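L-talarate/galactarate dehydratase (Salmonella typhimurium, PDB 2PP0) catalyses the magnesium-dependent dehydration of L-talarate and galactarate to 5-keto-4-deoxy-D-glucarate, and also epimerizes L-talarate to galactarate. Local coordinates at residues B[299-302]-B[303-306]. Sequence-based numbering, arbitrary orientation.
Sequences QPDA and PRVG
D301 stands at the N-cap of the short helix 302-305, its side chain crossing that of R304 at a slant. Its CB lies 3.7 Å from R304 CB, and CG rests against R304 CB and CG. CG is anti to the backbone N (chi1 -179°), beside the carbonyl carbon, which lets OD1 accept from R304 N at 2.9 Å; the placing of OD1 is less certain, as it crowds the ring of P303. OD2 lies beside R304 CG and CD and ends 4.2 Å from R304 NH1, well out of the guanidinium plane, so only charge links them. D301 OD2 instead hydrogen-bonds to Y80 OH and to H328 ND1, the latter forming the Asp-His dyad thought to raise the basicity of the catalytic histidine. R304 NH1 pairs with E278, a magnesium ligand. P303, lacking an N-H, fits a first turn that needs no donor there. V305 N bonds to D301 O, 2.9 Å, and G306 ends the turn in a Schellman motif; at its positive phi a CB would jam against V305 O. The turn follows barrel strand 297-298, with P300 and V305 packed on helix 308-320, A302 on helix 331-339, and P303 against strand 74-81 of the N-terminal domain.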
loop_
_atom_site.group_PDB
_atom_site.type_symbol
_atom_site.label_atom_id
_atom_site.label_comp_id
_atom_site.label_asym_id
_atom_site.label_seq_id
_atom_site.Cartn_x
_atom_site.Cartn_y
_atom_site.Cartn_z
ATOM N N GLN B 299 13.807 -11.772 -0.373
ATOM C CA GLN B 299 13.373 -12.413 -1.607
ATOM C C GLN B 299 12.002 -13.074 -1.556
ATOM O O GLN B 299 11.889 -14.306 -1.484
ATOM C CB GLN B 299 14.422 -13.433 -2.033
ATOM C CG GLN B 299 15.795 -12.810 -2.186
ATOM C CD GLN B 299 16.861 -13.825 -2.504
ATOM O OE1 GLN B 299 17.172 -14.693 -1.682
ATOM N NE2 GLN B 299 17.429 -13.731 -3.702
ATOM N N PRO B 300 10.937 -12.265 -1.604
ATOM C CA PRO B 300 9.600 -12.842 -1.563
ATOM C C PRO B 300 9.188 -13.357 -2.942
ATOM O O PRO B 300 9.798 -13.018 -3.960
ATOM C CB PRO B 300 8.744 -11.689 -1.056
ATOM C CG PRO B 300 9.414 -10.487 -1.668
ATOM C CD PRO B 300 10.892 -10.787 -1.586
ATOM N N ASP B 301 8.159 -14.196 -2.951
ATOM C CA ASP B 301 7.640 -14.817 -4.163
ATOM C C ASP B 301 6.136 -14.564 -4.096
ATOM O O ASP B 301 5.455 -15.130 -3.249
ATOM C CB ASP B 301 7.960 -16.319 -4.097
ATOM C CG ASP B 301 7.491 -17.087 -5.315
ATOM O OD1 ASP B 301 6.298 -16.991 -5.656
ATOM O OD2 ASP B 301 8.321 -17.805 -5.917
ATOM N N ALA B 302 5.617 -13.703 -4.968
ATOM C CA ALA B 302 4.191 -13.386 -4.930
ATOM C C ALA B 302 3.309 -14.630 -4.988
ATOM O O ALA B 302 2.378 -14.771 -4.197
ATOM C CB ALA B 302 3.824 -12.412 -6.063
ATOM N N PRO B 303 3.565 -15.536 -5.943
ATOM C CA PRO B 303 2.717 -16.733 -5.986
ATOM C C PRO B 303 2.727 -17.477 -4.640
ATOM O O PRO B 303 1.680 -17.839 -4.113
ATOM C CB PRO B 303 3.345 -17.555 -7.113
ATOM C CG PRO B 303 3.814 -16.474 -8.072
ATOM C CD PRO B 303 4.452 -15.470 -7.121
ATOM N N ARG B 304 3.916 -17.649 -4.071
ATOM C CA ARG B 304 4.072 -18.361 -2.805
ATOM C C ARG B 304 3.543 -17.707 -1.540
ATOM O O ARG B 304 3.134 -18.411 -0.616
ATOM C CB ARG B 304 5.536 -18.707 -2.584
ATOM C CG ARG B 304 5.990 -19.890 -3.389
ATOM C CD ARG B 304 7.329 -20.386 -2.910
ATOM N NE ARG B 304 7.695 -21.610 -3.605
ATOM C CZ ARG B 304 8.926 -21.885 -4.016
ATOM N NH1 ARG B 304 9.902 -21.012 -3.795
ATOM N NH2 ARG B 304 9.177 -23.023 -4.654
ATOM N N VAL B 305 3.550 -16.376 -1.477
ATOM C CA VAL B 305 3.080 -15.697 -0.274
ATOM C C VAL B 305 1.596 -15.365 -0.281
ATOM O O VAL B 305 1.083 -14.796 0.677
ATOM C CB VAL B 305 3.869 -14.388 -0.007
ATOM C CG1 VAL B 305 5.359 -14.685 0.042
ATOM C CG2 VAL B 305 3.555 -13.350 -1.079
ATOM N N GLY B 306 0.900 -15.705 -1.360
ATOM C CA GLY B 306 -0.519 -15.417 -1.402
ATOM C C GLY B 306 -0.952 -14.379 -2.429
ATOM O O GLY B 306 -2.119 -14.002 -2.446
#